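Local atomic coordinates of DNA translocase coupling protein (Clostridium perfringens, PDB entry 6O1W), a protein that probably couples ATP binding to the movement of DNA during conjugative transfer of a clostridial plasmid, as a membrane-bound translocase of the FtsK/SpoIIIE family. Residues K93-L98 / V114-S119; K128-L133 / N293-I298; D234-L239 / L274-Q279. All coordinates share one frame; numbering follows the deposited sequence.

Interaction 1. Residues K93-L98 / V114-S119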
ATOM      1  N   LYS A  93       0.721  18.227   6.346  1.00 43.25           N
ATOM      2  CA  LYS A  93      -0.490  17.735   6.973  1.00 44.19           C
ATOM      3  C   LYS A  93      -1.220  16.649   6.162  1.00 48.08           C
ATOM      4  O   LYS A  93      -1.430  16.786   4.954  1.00 48.10           O
ATOM      5  CB  LYS A  93      -1.421  18.907   7.312  1.00 48.34           C
ATOM      6  CG  LYS A  93      -2.473  18.585   8.373  1.00 75.17           C
ATOM      7  CD  LYS A  93      -2.101  19.116   9.768  1.00 91.57           C
ATOM      8  CE  LYS A  93      -3.079  18.650  10.827  1.00100.30           C
ATOM      9  NZ  LYS A  93      -2.743  19.175  12.176  1.00104.31           N
ATOM     10  N   ILE A  94      -1.552  15.552   6.845  1.00 43.22           N
ATOM     11  CA  ILE A  94      -2.327  14.417   6.334  1.00 43.28           C
ATOM     12  C   ILE A  94      -3.166  13.921   7.507  1.00 43.60           C
ATOM     13  O   ILE A  94      -2.672  13.969   8.631  1.00 42.31           O
ATOM     14  CB  ILE A  94      -1.517  13.266   5.623  1.00 47.19           C
ATOM     15  CG1 ILE A  94      -0.337  12.747   6.446  1.00 47.85           C
ATOM     16  CG2 ILE A  94      -1.064  13.675   4.233  1.00 50.24           C
ATOM     17  CD1 ILE A  94       0.471  11.682   5.712  1.00 55.64           C
ATOM     18  N   PRO A  95      -4.401  13.416   7.295  1.00 39.80           N
ATOM     19  CA  PRO A  95      -5.205  12.959   8.433  1.00 38.98           C
ATOM     20  C   PRO A  95      -4.625  11.760   9.161  1.00 42.91           C
ATOM     21  O   PRO A  95      -3.788  11.041   8.615  1.00 42.13           O
ATOM     22  CB  PRO A  95      -6.565  12.631   7.798  1.00 40.58           C
ATOM     23  CG  PRO A  95      -6.571  13.312   6.478  1.00 44.92           C
ATOM     24  CD  PRO A  95      -5.153  13.282   6.030  1.00 41.09           C
ATOM     25  N   LYS A  96      -5.072  11.549  10.405  1.00 40.53           N
ATOM     26  CA  LYS A  96      -4.637  10.408  11.228  1.00 41.17           C
ATOM     27  C   LYS A  96      -5.777   9.375  11.272  1.00 46.45           C
ATOM     28  O   LYS A  96      -5.638   8.289  11.846  1.00 46.89           O
ATOM     29  CB  LYS A  96      -4.238  10.871  12.641  1.00 43.19           C
ATOM     30  CG  LYS A  96      -3.041  11.809  12.665  1.00 54.68           C
ATOM     31  CD  LYS A  96      -2.467  11.928  14.080  1.00 66.84           C
ATOM     32  CE  LYS A  96      -1.132  12.641  14.087  1.00 82.94           C
ATOM     33  NZ  LYS A  96      -0.424  12.492  15.386  1.00 93.30           N
ATOM     34  N   TYR A  97      -6.916   9.752  10.668  1.00 43.02           N
ATOM     35  CA  TYR A  97      -8.117   8.950  10.512  1.00 43.39           C
ATOM     36  C   TYR A  97      -8.879   9.506   9.336  1.00 46.69           C
ATOM     37  O   TYR A  97      -9.110  10.710   9.254  1.00 45.70           O
ATOM     38  CB  TYR A  97      -8.991   8.970  11.775  1.00 45.56           C
ATOM     39  CG  TYR A  97     -10.237   8.120  11.664  1.00 47.89           C
ATOM     40  CD1 TYR A  97     -10.154   6.746  11.441  1.00 48.87           C
ATOM     41  CD2 TYR A  97     -11.503   8.682  11.811  1.00 48.80           C
ATOM     42  CE1 TYR A  97     -11.297   5.958  11.355  1.00 46.71           C
ATOM     43  CE2 TYR A  97     -12.651   7.899  11.738  1.00 49.56           C
ATOM     44  CZ  TYR A  97     -12.543   6.541  11.497  1.00 54.65           C
ATOM     45  OH  TYR A  97     -13.680   5.770  11.438  1.00 56.94           O
ATOM     46  N   LEU A  98      -9.252   8.622   8.405  1.00 43.17           N
ATOM     47  CA  LEU A  98      -9.936   9.023   7.188  1.00 41.76           C
ATOM     48  C   LEU A  98     -10.955   7.943   6.842  1.00 46.10           C
ATOM     49  O   LEU A  98     -10.624   6.966   6.156  1.00 45.08           O
ATOM     50  CB  LEU A  98      -8.886   9.211   6.079  1.00 40.66           C
ATOM     51  CG  LEU A  98      -9.330   9.688   4.738  1.00 43.53           C
ATOM     52  CD1 LEU A  98      -9.729  11.163   4.787  1.00 43.91           C
ATOM     53  CD2 LEU A  98      -8.229   9.461   3.736  1.00 43.17           C
ATOM     54  N   VAL A 114      -7.348   5.357  -2.960  1.00 32.26           N
ATOM     55  CA  VAL A 114      -6.952   4.565  -1.785  1.00 32.60           C
ATOM     56  C   VAL A 114      -6.775   5.394  -0.482  1.00 35.16           C
ATOM     57  O   VAL A 114      -6.675   4.808   0.591  1.00 33.60           O
ATOM     58  CB  VAL A 114      -5.728   3.664  -2.059  1.00 36.26           C
ATOM     59  CG1 VAL A 114      -6.088   2.596  -3.090  1.00 36.82           C
ATOM     60  CG2 VAL A 114      -4.530   4.475  -2.523  1.00 35.49           C
ATOM     61  N   GLY A 115      -6.774   6.715  -0.589  1.00 31.27           N
ATOM     62  CA  GLY A 115      -6.633   7.584   0.565  1.00 31.72           C
ATOM     63  C   GLY A 115      -6.081   8.956   0.259  1.00 36.52           C
ATOM     64  O   GLY A 115      -6.066   9.380  -0.897  1.00 34.67           O
ATOM     65  N   GLN A 116      -5.596   9.647   1.302  1.00 34.22           N
ATOM     66  CA  GLN A 116      -5.129  11.031   1.204  1.00 34.23           C
ATOM     67  C   GLN A 116      -3.662  11.239   1.415  1.00 37.37           C
ATOM     68  O   GLN A 116      -3.127  10.780   2.417  1.00 36.04           O
ATOM     69  CB  GLN A 116      -5.888  11.906   2.227  1.00 35.64           C
ATOM     70  CG  GLN A 116      -5.935  13.375   1.828  1.00 49.90           C
ATOM     71  CD  GLN A 116      -6.730  14.218   2.789  1.00 54.09           C
ATOM     72  OE1 GLN A 116      -7.857  13.903   3.163  1.00 44.07           O
ATOM     73  NE2 GLN A 116      -6.164  15.332   3.183  1.00 47.55           N
ATOM     74  N   THR A 117      -3.035  12.029   0.518  1.00 34.90           N
ATOM     75  CA  THR A 117      -1.636  12.433   0.616  1.00 35.80           C
ATOM     76  C   THR A 117      -1.593  13.965   0.931  1.00 41.90           C
ATOM     77  O   THR A 117      -2.626  14.526   1.296  1.00 41.09           O
ATOM     78  CB  THR A 117      -0.796  11.939  -0.593  1.00 39.78           C
ATOM     79  OG1 THR A 117       0.594  12.057  -0.259  1.00 37.10           O
ATOM     80  CG2 THR A 117      -1.092  12.700  -1.885  1.00 37.80           C
ATOM     81  N   PHE A 118      -0.414  14.606   0.853  1.00 40.16           N
ATOM     82  CA  PHE A 118      -0.219  16.035   1.178  1.00 40.10           C
ATOM     83  C   PHE A 118      -1.006  16.981   0.271  1.00 48.69           C
ATOM     84  O   PHE A 118      -1.654  17.894   0.776  1.00 48.56           O
ATOM     85  CB  PHE A 118       1.277  16.406   1.202  1.00 40.23           C
ATOM     86  CG  PHE A 118       2.080  15.487   2.093  1.00 39.50           C
ATOM     87  CD1 PHE A 118       2.045  15.629   3.474  1.00 40.35           C
ATOM     88  CD2 PHE A 118       2.803  14.429   1.555  1.00 40.05           C
ATOM     89  CE1 PHE A 118       2.755  14.750   4.307  1.00 40.14           C
ATOM     90  CE2 PHE A 118       3.488  13.532   2.389  1.00 42.15           C
ATOM     91  CZ  PHE A 118       3.470  13.709   3.758  1.00 39.00           C
ATOM     92  N   SER A 119      -0.952  16.750  -1.055  1.00 48.02           N
ATOM     93  CA  SER A 119      -1.667  17.516  -2.067  1.00 48.95           C
ATOM     94  C   SER A 119      -2.574  16.543  -2.808  1.00 53.70           C
ATOM     95  O   SER A 119      -2.111  15.841  -3.714  1.00 55.39           O
ATOM     96  CB  SER A 119      -0.692  18.160  -3.051  1.00 53.40           C
ATOM     97  OG  SER A 119       0.237  19.018  -2.411  1.00 66.43           O
TER
HETATM   98  O   HOH W   1      -3.578  16.231   3.401  1.00 53.26           O
HETATM   99  O   HOH W   2      -0.999  19.065   3.535  1.00 56.67           O
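The CG2 methyl of Ile94 stands over one face of the Phe118 ring, 4.2 Å from the Phe118 ring centroid and 27° off the ring normal, which satisfies the criteria for a CH-pi contact. Its nearest ring atom is Phe118 CD1, 3.7 Å from Ile94 CG2. Chi1 of Ile94 (51°) places CG1 between the backbone N and the carbonyl carbon and leaves CG2 to face the backbone of 117-118, where it lies 3.4 Å from Thr117 C. CD1 of the same side chain reaches the far end of the ring, near CE1 and CZ.

A second group of contacts surrounds Gln116, whose extended side chain crosses both Pro95 and Leu98 at about a right angle. Its amide lies against the proline ring, Gln116 OE1 being 3.6 Å from Pro95 CG, while Gln116 NE2 approaches Pro95 CD. Leu98 meets it with both methyls: CD1 near the amide oxygen, and CD2 3.6 Å from Gln116 N at the root of the residue.

Polar links between the segments run through water. One water donates to Lys93 O and Thr117 O and accepts from Gln116 NE2, which fixes the amide's nitrogen end at 2.7 Å from that water's oxygen. Another donates to Lys93 O and Phe118 O, so one carbonyl receives two water hydrogens.

The contact lays the loop following strand 82-89 along the end of strand 111-116. Backbone bonds join Val114 and Gly115 to Ile122 and Gln116 to Gln339, placing that strand between 121-125 and 334-340, while Ile94 also packs on Gln337 and Arg326.

Interaction 2. Residues K128-L133 / N293-I298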
ATOM      1  N   LYS A 128      -3.855   1.505 -16.511  1.00 34.06           N
ATOM      2  CA  LYS A 128      -2.437   1.888 -16.657  1.00 34.12           C
ATOM      3  C   LYS A 128      -1.494   1.075 -15.766  1.00 36.52           C
ATOM      4  O   LYS A 128      -0.419   0.681 -16.214  1.00 34.97           O
ATOM      5  CB  LYS A 128      -2.276   3.389 -16.387  1.00 37.28           C
ATOM      6  CG  LYS A 128      -2.954   4.238 -17.469  1.00 50.22           C
ATOM      7  CD  LYS A 128      -3.150   5.684 -17.071  1.00 64.34           C
ATOM      8  CE  LYS A 128      -3.712   6.471 -18.238  1.00 75.49           C
ATOM      9  NZ  LYS A 128      -4.101   7.855 -17.850  1.00 83.31           N
ATOM     10  N   SER A 129      -1.919   0.790 -14.518  1.00 31.90           N
ATOM     11  CA  SER A 129      -1.131   0.049 -13.520  1.00 30.96           C
ATOM     12  C   SER A 129      -2.106  -1.010 -12.977  1.00 31.75           C
ATOM     13  O   SER A 129      -2.933  -0.720 -12.121  1.00 28.94           O
ATOM     14  CB  SER A 129      -0.608   1.012 -12.467  1.00 35.64           C
ATOM     15  OG  SER A 129      -1.692   1.701 -11.869  1.00 50.34           O
ATOM     16  N   PRO A 130      -2.126  -2.194 -13.637  1.00 28.91           N
ATOM     17  CA  PRO A 130      -3.226  -3.150 -13.408  1.00 28.88           C
ATOM     18  C   PRO A 130      -3.220  -3.980 -12.132  1.00 34.03           C
ATOM     19  O   PRO A 130      -4.267  -4.565 -11.816  1.00 35.37           O
ATOM     20  CB  PRO A 130      -3.156  -4.068 -14.643  1.00 29.83           C
ATOM     21  CG  PRO A 130      -1.723  -4.002 -15.095  1.00 32.57           C
ATOM     22  CD  PRO A 130      -1.258  -2.616 -14.766  1.00 28.37           C
ATOM     23  N   HIS A 131      -2.075  -4.083 -11.431  1.00 28.12           N
ATOM     24  CA  HIS A 131      -1.991  -4.912 -10.228  1.00 25.45           C
ATOM     25  C   HIS A 131      -1.454  -4.155  -9.033  1.00 28.56           C
ATOM     26  O   HIS A 131      -0.646  -3.232  -9.180  1.00 28.72           O
ATOM     27  CB  HIS A 131      -1.202  -6.206 -10.495  1.00 25.27           C
ATOM     28  CG  HIS A 131      -1.605  -6.883 -11.766  1.00 27.45           C
ATOM     29  ND1 HIS A 131      -2.896  -7.362 -11.956  1.00 28.77           N
ATOM     30  CD2 HIS A 131      -0.894  -7.082 -12.898  1.00 28.73           C
ATOM     31  CE1 HIS A 131      -2.918  -7.856 -13.184  1.00 27.55           C
ATOM     32  NE2 HIS A 131      -1.739  -7.709 -13.793  1.00 27.79           N
ATOM     33  N   ILE A 132      -1.931  -4.532  -7.854  1.00 24.54           N
ATOM     34  CA  ILE A 132      -1.612  -3.880  -6.581  1.00 25.51           C
ATOM     35  C   ILE A 132      -1.143  -4.904  -5.548  1.00 30.17           C
ATOM     36  O   ILE A 132      -1.768  -5.957  -5.376  1.00 28.47           O
ATOM     37  CB  ILE A 132      -2.883  -3.151  -6.054  1.00 28.47           C
ATOM     38  CG1 ILE A 132      -3.373  -2.082  -7.064  1.00 30.50           C
ATOM     39  CG2 ILE A 132      -2.664  -2.570  -4.635  1.00 28.17           C
ATOM     40  CD1 ILE A 132      -4.746  -1.444  -6.787  1.00 34.63           C
ATOM     41  N   LEU A 133      -0.090  -4.560  -4.828  1.00 26.16           N
ATOM     42  CA  LEU A 133       0.388  -5.374  -3.726  1.00 25.70           C
ATOM     43  C   LEU A 133       0.307  -4.477  -2.480  1.00 29.65           C
ATOM     44  O   LEU A 133       0.861  -3.356  -2.469  1.00 28.64           O
ATOM     45  CB  LEU A 133       1.834  -5.844  -3.985  1.00 26.23           C
ATOM     46  CG  LEU A 133       2.487  -6.673  -2.834  1.00 33.16           C
ATOM     47  CD1 LEU A 133       2.113  -8.124  -2.936  1.00 33.09           C
ATOM     48  CD2 LEU A 133       4.012  -6.605  -2.903  1.00 38.93           C
ATOM     49  N   ASN A 293       6.053  -7.458 -12.349  1.00 34.87           N
ATOM     50  CA  ASN A 293       4.744  -7.315 -12.984  1.00 33.99           C
ATOM     51  C   ASN A 293       3.663  -6.680 -12.127  1.00 36.31           C
ATOM     52  O   ASN A 293       2.558  -6.472 -12.624  1.00 35.95           O
ATOM     53  CB  ASN A 293       4.265  -8.663 -13.524  1.00 33.09           C
ATOM     54  CG  ASN A 293       5.221  -9.296 -14.501  1.00 46.75           C
ATOM     55  OD1 ASN A 293       5.689 -10.411 -14.305  1.00 47.51           O
ATOM     56  ND2 ASN A 293       5.543  -8.599 -15.559  1.00 34.30           N
ATOM     57  N   VAL A 294       3.943  -6.400 -10.861  1.00 31.75           N
ATOM     58  CA  VAL A 294       2.954  -5.767  -9.967  1.00 31.58           C
ATOM     59  C   VAL A 294       3.445  -4.349  -9.705  1.00 32.27           C
ATOM     60  O   VAL A 294       4.296  -4.182  -8.858  1.00 31.94           O
ATOM     61  CB  VAL A 294       2.676  -6.579  -8.669  1.00 34.58           C
ATOM     62  CG1 VAL A 294       1.640  -5.858  -7.785  1.00 33.82           C
ATOM     63  CG2 VAL A 294       2.196  -7.989  -9.028  1.00 34.22           C
ATOM     64  N   PRO A 295       2.965  -3.334 -10.451  1.00 28.43           N
ATOM     65  CA  PRO A 295       3.549  -1.984 -10.322  1.00 28.30           C
ATOM     66  C   PRO A 295       3.153  -1.160  -9.103  1.00 33.95           C
ATOM     67  O   PRO A 295       3.947  -0.326  -8.697  1.00 34.15           O
ATOM     68  CB  PRO A 295       3.107  -1.284 -11.616  1.00 28.49           C
ATOM     69  CG  PRO A 295       1.835  -1.964 -11.981  1.00 32.62           C
ATOM     70  CD  PRO A 295       2.007  -3.394 -11.581  1.00 28.74           C
ATOM     71  N   VAL A 296       1.924  -1.326  -8.567  1.00 29.42           N
ATOM     72  CA  VAL A 296       1.496  -0.530  -7.421  1.00 28.82           C
ATOM     73  C   VAL A 296       1.897  -1.230  -6.127  1.00 31.60           C
ATOM     74  O   VAL A 296       1.554  -2.398  -5.935  1.00 29.18           O
ATOM     75  CB  VAL A 296      -0.031  -0.232  -7.425  1.00 31.99           C
ATOM     76  CG1 VAL A 296      -0.421   0.581  -6.202  1.00 30.30           C
ATOM     77  CG2 VAL A 296      -0.473   0.475  -8.709  1.00 31.76           C
ATOM     78  N   ARG A 297       2.608  -0.513  -5.237  1.00 28.33           N
ATOM     79  CA  ARG A 297       2.963  -1.050  -3.928  1.00 28.89           C
ATOM     80  C   ARG A 297       2.414  -0.133  -2.873  1.00 32.11           C
ATOM     81  O   ARG A 297       2.615   1.096  -2.907  1.00 30.66           O
ATOM     82  CB  ARG A 297       4.480  -1.191  -3.721  1.00 33.09           C
ATOM     83  CG  ARG A 297       5.250  -1.763  -4.898  1.00 38.26           C
ATOM     84  CD  ARG A 297       5.077  -3.263  -5.068  1.00 43.51           C
ATOM     85  NE  ARG A 297       5.568  -3.663  -6.386  1.00 38.85           N
ATOM     86  CZ  ARG A 297       6.854  -3.749  -6.702  1.00 56.70           C
ATOM     87  NH1 ARG A 297       7.792  -3.524  -5.782  1.00 38.91           N
ATOM     88  NH2 ARG A 297       7.217  -4.045  -7.937  1.00 44.73           N
ATOM     89  N   ILE A 298       1.729  -0.737  -1.930  1.00 29.29           N
ATOM     90  CA  ILE A 298       1.203  -0.068  -0.761  1.00 28.63           C
ATOM     91  C   ILE A 298       1.899  -0.770   0.396  1.00 33.88           C
ATOM     92  O   ILE A 298       1.784  -1.984   0.529  1.00 34.41           O
ATOM     93  CB  ILE A 298      -0.346  -0.056  -0.692  1.00 31.19           C
ATOM     94  CG1 ILE A 298      -0.926   0.774  -1.863  1.00 32.36           C
ATOM     95  CG2 ILE A 298      -0.793   0.556   0.628  1.00 31.15           C
ATOM     96  CD1 ILE A 298      -2.374   0.424  -2.281  1.00 35.16           C
TER
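Val296 pairs with Ile132, and Arg297 with Leu133, as parallel bridges in the central sheet of a P-loop NTPase-type fold; strand 132-135 leads directly into the ATP-binding P-loop, which holds no nucleotide in this chain. Three backbone bonds define the register. Val296 N donates to His131 O, the longest of the three. Leu133 N reaches Val296 O at 2.9 Å, and Ile298 N then meets Leu133 O at 2.8 Å.

From its CB outward, Val296 touches three residues. CB itself sits 3.5 Å from His131 O and 3.8 Å from Ile132 CG1, the Val296 and Ile132 side chains lying side by side and pointing the same way. CG1, anti to the backbone N (chi1 179°), meets Ile132 CG1 and CG2. The other branch, CG2, turns back toward the chain preceding the strand, where it lies near His131 O and reaches Ser129 OG at 3.6 Å. Farther along this face, the Ile132 and Ile298 side chains meet at a slant, CG2 of the first against CD1 of the second; helix 142-155 packs there through Ile149 and Ile145.

Leu133 and Arg297 occupy the other face. At the strand's entrance, Val294 CG1 packs against Leu133 CB and the backbone of Ile132, while Pro295 CG abuts Ser129 CB.

Arg297, bent at chi2, folds its guanidinium back over its own segment and grips Val294 O side-on: NE at 2.8 Å and NH2 at 3.1 Å converge on that oxygen, which lies within 2° of the guanidinium plane.

Interaction 3. Residues D234-L239 / L274-Q279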
ATOM      1  N   ASP A 234      -6.130 -12.462  -0.362  1.00 28.58           N
ATOM      2  CA  ASP A 234      -5.956 -11.996   1.017  1.00 29.60           C
ATOM      3  C   ASP A 234      -4.533 -12.192   1.515  1.00 34.32           C
ATOM      4  O   ASP A 234      -4.005 -11.310   2.187  1.00 34.01           O
ATOM      5  CB  ASP A 234      -6.939 -12.695   1.966  1.00 31.47           C
ATOM      6  CG  ASP A 234      -6.891 -12.120   3.379  1.00 49.38           C
ATOM      7  OD1 ASP A 234      -7.418 -10.989   3.585  1.00 51.37           O
ATOM      8  OD2 ASP A 234      -6.310 -12.784   4.270  1.00 52.10           O
ATOM      9  N   GLU A 235      -3.894 -13.331   1.168  1.00 29.64           N
ATOM     10  CA  GLU A 235      -2.540 -13.567   1.636  1.00 29.36           C
ATOM     11  C   GLU A 235      -1.763 -14.310   0.593  1.00 33.07           C
ATOM     12  O   GLU A 235      -2.064 -15.483   0.323  1.00 34.29           O
ATOM     13  CB  GLU A 235      -2.552 -14.275   3.023  1.00 30.91           C
ATOM     14  CG  GLU A 235      -1.173 -14.634   3.585  1.00 42.42           C
ATOM     15  CD  GLU A 235      -0.163 -13.500   3.537  1.00 54.46           C
ATOM     16  OE1 GLU A 235      -0.358 -12.490   4.258  1.00 36.51           O
ATOM     17  OE2 GLU A 235       0.800 -13.604   2.740  1.00 36.16           O
ATOM     18  N   LEU A 236      -0.763 -13.631  -0.006  1.00 28.46           N
ATOM     19  CA  LEU A 236       0.088 -14.209  -1.055  1.00 28.64           C
ATOM     20  C   LEU A 236       0.878 -15.431  -0.562  1.00 34.60           C
ATOM     21  O   LEU A 236       1.085 -16.351  -1.353  1.00 35.21           O
ATOM     22  CB  LEU A 236       1.042 -13.160  -1.657  1.00 28.23           C
ATOM     23  CG  LEU A 236       1.819 -13.510  -2.954  1.00 32.75           C
ATOM     24  CD1 LEU A 236       0.911 -13.938  -4.089  1.00 32.09           C
ATOM     25  CD2 LEU A 236       2.675 -12.358  -3.389  1.00 35.33           C
ATOM     26  N   ALA A 237       1.281 -15.464   0.733  1.00 31.28           N
ATOM     27  CA  ALA A 237       2.025 -16.604   1.307  1.00 31.80           C
ATOM     28  C   ALA A 237       1.270 -17.939   1.171  1.00 36.35           C
ATOM     29  O   ALA A 237       1.910 -18.963   0.991  1.00 36.58           O
ATOM     30  CB  ALA A 237       2.390 -16.345   2.762  1.00 32.05           C
ATOM     31  N   GLU A 238      -0.077 -17.921   1.205  1.00 32.72           N
ATOM     32  CA  GLU A 238      -0.924 -19.129   1.035  1.00 33.52           C
ATOM     33  C   GLU A 238      -0.774 -19.771  -0.377  1.00 39.36           C
ATOM     34  O   GLU A 238      -1.019 -20.971  -0.542  1.00 38.57           O
ATOM     35  CB  GLU A 238      -2.400 -18.788   1.309  1.00 34.43           C
ATOM     36  CG  GLU A 238      -2.687 -18.530   2.789  1.00 43.67           C
ATOM     37  CD  GLU A 238      -4.009 -17.879   3.165  1.00 64.04           C
ATOM     38  OE1 GLU A 238      -4.847 -17.622   2.268  1.00 43.54           O
ATOM     39  OE2 GLU A 238      -4.196 -17.606   4.371  1.00 63.78           O
ATOM     40  N   LEU A 239      -0.370 -18.968  -1.382  1.00 36.52           N
ATOM     41  CA  LEU A 239      -0.159 -19.446  -2.748  1.00 37.62           C
ATOM     42  C   LEU A 239       1.342 -19.614  -3.072  1.00 46.71           C
ATOM     43  O   LEU A 239       1.682 -20.447  -3.908  1.00 47.22           O
ATOM     44  CB  LEU A 239      -0.766 -18.455  -3.769  1.00 37.08           C
ATOM     45  CG  LEU A 239      -2.297 -18.263  -3.813  1.00 40.98           C
ATOM     46  CD1 LEU A 239      -2.658 -17.234  -4.832  1.00 39.70           C
ATOM     47  CD2 LEU A 239      -3.037 -19.572  -4.153  1.00 41.29           C
ATOM     48  N   LEU A 274      -5.235  -8.031 -10.315  1.00 31.65           N
ATOM     49  CA  LEU A 274      -4.826  -8.736  -9.088  1.00 32.12           C
ATOM     50  C   LEU A 274      -4.600  -7.739  -7.960  1.00 35.96           C
ATOM     51  O   LEU A 274      -3.853  -6.778  -8.159  1.00 34.53           O
ATOM     52  CB  LEU A 274      -3.538  -9.548  -9.333  1.00 31.47           C
ATOM     53  CG  LEU A 274      -3.676 -10.719 -10.290  1.00 36.63           C
ATOM     54  CD1 LEU A 274      -2.314 -11.199 -10.775  1.00 36.47           C
ATOM     55  CD2 LEU A 274      -4.461 -11.860  -9.666  1.00 38.89           C
ATOM     56  N   CYS A 275      -5.260  -7.948  -6.809  1.00 34.12           N
ATOM     57  CA  CYS A 275      -5.116  -7.145  -5.586  1.00 37.01           C
ATOM     58  C   CYS A 275      -4.617  -8.110  -4.548  1.00 35.95           C
ATOM     59  O   CYS A 275      -5.375  -8.978  -4.083  1.00 33.77           O
ATOM     60  CB  CYS A 275      -6.428  -6.485  -5.159  1.00 41.07           C
ATOM     61  SG  CYS A 275      -7.017  -5.201  -6.294  1.00 47.69           S
ATOM     62  N   ILE A 276      -3.319  -8.010  -4.236  1.00 30.85           N
ATOM     63  CA  ILE A 276      -2.621  -8.954  -3.364  1.00 30.31           C
ATOM     64  C   ILE A 276      -2.246  -8.385  -2.001  1.00 33.62           C
ATOM     65  O   ILE A 276      -1.598  -7.348  -1.922  1.00 31.69           O
ATOM     66  CB  ILE A 276      -1.355  -9.501  -4.076  1.00 34.23           C
ATOM     67  CG1 ILE A 276      -1.627  -9.934  -5.530  1.00 34.82           C
ATOM     68  CG2 ILE A 276      -0.717 -10.640  -3.262  1.00 35.38           C
ATOM     69  CD1 ILE A 276      -0.380 -10.010  -6.392  1.00 35.83           C
ATOM     70  N   GLY A 277      -2.578  -9.124  -0.949  1.00 29.98           N
ATOM     71  CA  GLY A 277      -2.174  -8.801   0.411  1.00 28.90           C
ATOM     72  C   GLY A 277      -1.002  -9.670   0.838  1.00 33.69           C
ATOM     73  O   GLY A 277      -0.921 -10.852   0.467  1.00 32.29           O
ATOM     74  N   VAL A 278      -0.060  -9.075   1.583  1.00 31.61           N
ATOM     75  CA  VAL A 278       1.112  -9.757   2.139  1.00 33.15           C
ATOM     76  C   VAL A 278       1.337  -9.293   3.585  1.00 35.39           C
ATOM     77  O   VAL A 278       1.525  -8.103   3.844  1.00 33.35           O
ATOM     78  CB  VAL A 278       2.411  -9.661   1.286  1.00 39.93           C
ATOM     79  CG1 VAL A 278       2.396 -10.626   0.121  1.00 40.20           C
ATOM     80  CG2 VAL A 278       2.648  -8.260   0.773  1.00 40.71           C
ATOM     81  N   GLN A 279       1.327 -10.226   4.520  1.00 33.17           N
ATOM     82  CA  GLN A 279       1.553  -9.861   5.919  1.00 33.96           C
ATOM     83  C   GLN A 279       3.055  -9.783   6.308  1.00 40.73           C
ATOM     84  O   GLN A 279       3.465  -8.908   7.097  1.00 40.45           O
ATOM     85  CB  GLN A 279       0.822 -10.834   6.839  1.00 34.24           C
ATOM     86  CG  GLN A 279       0.741 -10.334   8.265  1.00 47.18           C
ATOM     87  CD  GLN A 279       0.380 -11.461   9.167  1.00 70.82           C
ATOM     88  OE1 GLN A 279       1.246 -12.063   9.815  1.00 71.64           O
ATOM     89  NE2 GLN A 279      -0.904 -11.784   9.203  1.00 57.13           N
TER
HETATM   90  O   HOH W   3       2.974 -13.081   4.292  1.00 34.82           O
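Leu236 sets its CB over the gap between two strand side chains, 3.4 Å from Val278 CG1 and 3.5 Å from Ile276 CG2, both shorter than usual carbon-carbon contact. Its isobutyl group continues alongside Val278, pointing the same way, but lies aslant Ile276, with CG and both methyls near Ile276 CG2. Beside this apolar patch, Leu236 N donates to Gly277 O at 2.8 Å, almost in line with the carbonyl (C=O...N 172°). Gly277 CA comes within 3.6 Å of Asp234 O, a CA-H...O contact.

The other end of the contact is polar and hydrated. Glu235 leaves the backbone pointing away from the strand, but the bend at chi2 (48°) brings its carboxylate back toward Gln279. Glu235 OE1 accepts from Gln279 N at 2.8 Å with its syn lone pair, through a bent bond (N-H...O 138°). Glu235 OE2 uses its anti lone pair for Ala237 N, also at 2.8 Å, capping the turn into helix 237-240. A water donates to Glu235 OE2 as well and is only weakly held by Gln279 N.

The contact joins the end of strand 272-278 to the turn after strand 229-233, beside the ATP-binding P-loop: Asp234 has a weak hydrogen bond to Ser143, and Gln279 packs on Thr138. Following the hydrophobic strand 229-233, Asp234 and Glu235 are consistent with the acidic end of a Walker B motif. With its two oxygens divided between two backbone N-H groups, the Glu235 carboxylate is held in a defined orientation, coupling the helix start to the strand end.

In the fold
Interactions 2 and 3 are buried and share a boundary: strands 132-135 and 272-278 are neighbours in the large mixed sheet, joined by a probable hydrogen bond from Ile276 N to Ile132 O, 2.8 Å, and Leu133 CD1 packs on Ile276 CG2 and Val278 CG2. Along the chain, interaction 3 is nested within the loop that interaction 2 closes. Interaction 1, whose centre lies about 20 Å from that of interaction 2, precedes both and is only partly buried, near one end of the same sheet, beside edge strand 121-125. Chemistry follows place: direct strand-to-strand backbone bonds in interaction 2, one backbone bond plus a carboxylate serving backbone N-H groups in interaction 3, and water bridges in interaction 1.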